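Local coordinates for protein putative enoyl-CoA hydratase/isomerase (Acinetobacter baumannii, PDB 3FDU) that probably acts on acyl-CoA thioesters as an enoyl-CoA hydratase or isomerase of the crotonase superfamily, at residues A201-L204 with A205-K208; L207-T210 with K211-M214. The protein carries 4 engineered substitutions. All coordinates share one frame; numbering follows the deposited sequence.

Contact 1 spans the loop into helix 204-214 and its first turn; contact 2 follows the same helix to its end, and the two share Leu207 and Lys208. The helix comes after helix 188-200 near the C-terminal part of a crotonase-type subunit. Contact 1 is the helix start: a loop and an N-cap proline pass into the first turn, partly buried, with leucine, proline and serine side chains set beside two backbone bonds. Contact 2 is more deeply buried, with four successive backbone bonds and a mix of amide, thioether and aliphatic contacts. Both lie against the second subunit, contact 1 also by a hydrogen bond and contact 2 by packing, while Lys211 in contact 2 ties the helix to its own subunit.

Contact 1 of 2, residues A201-L204 with A205-K208; sequences ALPL and ASLK
Leu207 reaches back from the first turn of helix 204-214 over the loop that leads into it. Its CB stands 3.8 Å from both Pro203 O and Leu204 O. With CG beside the backbone N (chi1 -75°) the chain turns toward the helix start, where CG keeps 3.8 Å from Pro203 O. The CD1 branch passes Pro203 O (4.0 Å) and meets Leu202 CB at 4.1 Å in an apolar contact; Phe165 of the second subunit packs on both leucines. Pro203 is the N-cap residue. Its carbonyl receives the first helical bond, from Leu207 N to Pro203 O (3.2 Å, 169° at the hydrogen), and Lys208 N to Leu204 O (2.9 Å) continues the pattern. On another side of the turn Pro203 CB lies 3.9 Å from Ser206 OG, while that hydroxyl is hydrogen-bonded to Leu141 O of the second subunit. Val137 of the same neighbour packs on the proline. The chemistry is thus divided: backbone bonds start the helix, while selected side chains of the loop and first turn meet the partner subunit, apolar at Leu202 and Leu207 and polar at Ser206, which places this helix start at the interface with the second of three subunits.

Contact 2 of 2, residues L207-T210 with K211-M214; sequences LKQT and KALM
The side-chain amide of Gln209 is flanked at its NE2 end by aliphatic carbons on opposite sides of its plane. Leu213 comes from one side, obliquely rather than squarely over the face, with CG 3.7 Å and CD1 3.9 Å from Gln209 NE2; the methyl CB of Ala212 lies on the other side, 4.1 Å from Gln209 NE2. Leu213 is the i+4 and Ala212 the i+3 neighbour on the alpha-helix 204-214 of a crotonase-type subunit. The Gln209 chain starts anti to the backbone N but bends at chi2 (73°), which carries the amide along the helix over the next turn. Ile231 of the second subunit packs on Gln209, and Ser148 of that subunit on Leu213.

Regular backbone bonds hold the turns together, from Lys211 N to Leu207 O (3.1 Å) through to Met214. Extended beyond CG, Lys211 brings NZ to a salt bridge with Asp122 and a hydrogen bond to Lys100 O, joining the helix to its own subunit. Thr210 OG1 is hydrogen-bonded to Ser206 O, one turn back, and the CG2 methyl runs alongside Met214, 4.1 Å from Met214 SD. Val152 of the second subunit packs on this methionine. One oxygen, Thr210 O, takes the hydrogen bond of Met214 N at 3.0 Å and also has Met214 CG only 3.2 Å away.

Contact 1 of 2, residues A201-L204 with A205-K208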
loop_
_atom_site.group_PDB
_atom_site.type_symbol
_atom_site.label_atom_id
_atom_site.label_comp_id
_atom_site.label_asym_id
_atom_site.label_seq_id
_atom_site.Cartn_x
_atom_site.Cartn_y
_atom_site.Cartn_z
ATOM N N ALA A 201 15.472 19.653 16.065
ATOM C CA ALA A 201 16.932 19.608 16.200
ATOM C C ALA A 201 17.668 19.126 14.919
ATOM O O ALA A 201 18.887 19.130 14.895
ATOM C CB ALA A 201 17.336 18.772 17.415
ATOM N N LEU A 202 16.924 18.715 13.878
ATOM C CA LEU A 202 17.507 18.225 12.600
ATOM C C LEU A 202 17.465 19.360 11.605
ATOM O O LEU A 202 16.776 20.347 11.858
ATOM C CB LEU A 202 16.761 16.965 12.057
ATOM C CG LEU A 202 16.790 15.767 13.041
ATOM C CD1 LEU A 202 15.935 14.484 12.653
ATOM C CD2 LEU A 202 18.225 15.325 13.280
ATOM N N PRO A 203 18.233 19.267 10.498
ATOM C CA PRO A 203 18.326 20.398 9.567
ATOM C C PRO A 203 17.030 20.654 8.855
ATOM O O PRO A 203 16.427 19.724 8.283
ATOM C CB PRO A 203 19.385 19.945 8.553
ATOM C CG PRO A 203 20.246 19.005 9.310
ATOM C CD PRO A 203 19.241 18.240 10.199
ATOM N N LEU A 204 16.591 21.910 8.880
ATOM C CA LEU A 204 15.367 22.273 8.199
ATOM C C LEU A 204 15.411 21.947 6.707
ATOM O O LEU A 204 14.389 21.517 6.119
ATOM C CB LEU A 204 15.047 23.775 8.366
ATOM C CG LEU A 204 13.796 24.149 7.506
ATOM C CD1 LEU A 204 12.619 24.788 8.301
ATOM C CD2 LEU A 204 14.175 25.024 6.354
ATOM N N ALA A 205 16.554 22.191 6.069
ATOM C CA ALA A 205 16.631 22.000 4.627
ATOM C C ALA A 205 16.510 20.536 4.221
ATOM O O ALA A 205 15.891 20.244 3.199
ATOM C CB ALA A 205 17.954 22.610 4.038
ATOM N N SER A 206 17.151 19.638 4.968
ATOM C CA SER A 206 17.040 18.184 4.761
ATOM C C SER A 206 15.576 17.711 4.892
ATOM O O SER A 206 15.073 16.898 4.092
ATOM C CB SER A 206 17.824 17.445 5.839
ATOM O OG SER A 206 19.228 17.444 5.577
ATOM N N LEU A 207 14.925 18.177 5.952
ATOM C CA LEU A 207 13.510 17.842 6.172
ATOM C C LEU A 207 12.606 18.356 5.082
ATOM O O LEU A 207 11.751 17.616 4.568
ATOM C CB LEU A 207 13.034 18.275 7.593
ATOM C CG LEU A 207 13.535 17.374 8.726
ATOM C CD1 LEU A 207 13.289 17.984 10.132
ATOM C CD2 LEU A 207 12.940 15.894 8.700
ATOM N N LYS A 208 12.770 19.622 4.703
ATOM C CA LYS A 208 11.977 20.211 3.649
ATOM C C LYS A 208 12.187 19.487 2.325
ATOM O O LYS A 208 11.244 19.194 1.600
ATOM C CB LYS A 208 12.385 21.676 3.492
ATOM C CG LYS A 208 11.575 22.484 2.525
ATOM C CD LYS A 208 11.910 24.004 2.691
ATOM C CE LYS A 208 11.007 24.876 1.850
ATOM N NZ LYS A 208 10.770 24.196 0.563
#

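Contact 2 of 2, residues L207-T210 with K211-M214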
loop_
_atom_site.group_PDB
_atom_site.type_symbol
_atom_site.label_atom_id
_atom_site.label_comp_id
_atom_site.label_asym_id
_atom_site.label_seq_id
_atom_site.Cartn_x
_atom_site.Cartn_y
_atom_site.Cartn_z
ATOM N N LEU A 207 14.925 18.177 5.952
ATOM C CA LEU A 207 13.510 17.842 6.172
ATOM C C LEU A 207 12.606 18.356 5.082
ATOM O O LEU A 207 11.751 17.616 4.568
ATOM C CB LEU A 207 13.034 18.275 7.593
ATOM C CG LEU A 207 13.535 17.374 8.726
ATOM C CD1 LEU A 207 13.289 17.984 10.132
ATOM C CD2 LEU A 207 12.940 15.894 8.700
ATOM N N LYS A 208 12.770 19.622 4.703
ATOM C CA LYS A 208 11.977 20.211 3.649
ATOM C C LYS A 208 12.187 19.487 2.325
ATOM O O LYS A 208 11.244 19.194 1.600
ATOM C CB LYS A 208 12.385 21.676 3.492
ATOM C CG LYS A 208 11.575 22.484 2.525
ATOM C CD LYS A 208 11.910 24.004 2.691
ATOM C CE LYS A 208 11.007 24.876 1.850
ATOM N NZ LYS A 208 10.770 24.196 0.563
ATOM N N GLN A 209 13.449 19.213 1.991
ATOM C CA GLN A 209 13.741 18.567 0.699
ATOM C C GLN A 209 13.261 17.094 0.656
ATOM O O GLN A 209 12.837 16.583 -0.361
ATOM C CB GLN A 209 15.250 18.596 0.478
ATOM C CG GLN A 209 15.642 17.789 -0.682
ATOM C CD GLN A 209 15.240 18.480 -1.936
ATOM O OE1 GLN A 209 15.946 19.406 -2.398
ATOM N NE2 GLN A 209 14.094 18.079 -2.508
ATOM N N THR A 210 13.369 16.403 1.776
ATOM C CA THR A 210 12.982 15.004 1.824
ATOM C C THR A 210 11.455 14.888 1.643
ATOM O O THR A 210 10.956 14.050 0.880
ATOM C CB THR A 210 13.351 14.424 3.183
ATOM O OG1 THR A 210 14.780 14.473 3.329
ATOM C CG2 THR A 210 12.848 12.964 3.321
ATOM N N LYS A 211 10.741 15.729 2.387
ATOM C CA LYS A 211 9.283 15.799 2.256
ATOM C C LYS A 211 8.825 16.195 0.826
ATOM O O LYS A 211 7.882 15.607 0.251
ATOM C CB LYS A 211 8.668 16.744 3.330
ATOM C CG LYS A 211 7.111 16.703 3.240
ATOM C CD LYS A 211 6.412 17.324 4.483
ATOM C CE LYS A 211 4.893 17.441 4.234
ATOM N NZ LYS A 211 4.254 17.923 5.562
ATOM N N ALA A 212 9.535 17.130 0.202
ATOM C CA ALA A 212 9.204 17.578 -1.166
ATOM C C ALA A 212 9.346 16.427 -2.160
ATOM O O ALA A 212 8.481 16.263 -3.046
ATOM C CB ALA A 212 10.116 18.803 -1.596
ATOM N N LEU A 213 10.412 15.625 -2.011
ATOM C CA LEU A 213 10.595 14.422 -2.843
ATOM C C LEU A 213 9.513 13.330 -2.625
ATOM O O LEU A 213 9.039 12.697 -3.588
ATOM C CB LEU A 213 11.958 13.808 -2.596
ATOM C CG LEU A 213 13.144 14.563 -3.272
ATOM C CD1 LEU A 213 14.483 14.153 -2.586
ATOM C CD2 LEU A 213 13.194 14.323 -4.794
ATOM N N MET A 214 9.178 13.083 -1.355
ATOM C CA MET A 214 8.103 12.095 -1.031
ATOM C C MET A 214 6.765 12.561 -1.612
ATOM O O MET A 214 5.894 11.753 -1.988
ATOM C CB MET A 214 7.981 11.922 0.486
ATOM C CG MET A 214 9.280 11.400 1.201
ATOM S SD MET A 214 9.148 11.230 3.018
ATOM C CE MET A 214 7.868 9.984 3.100
#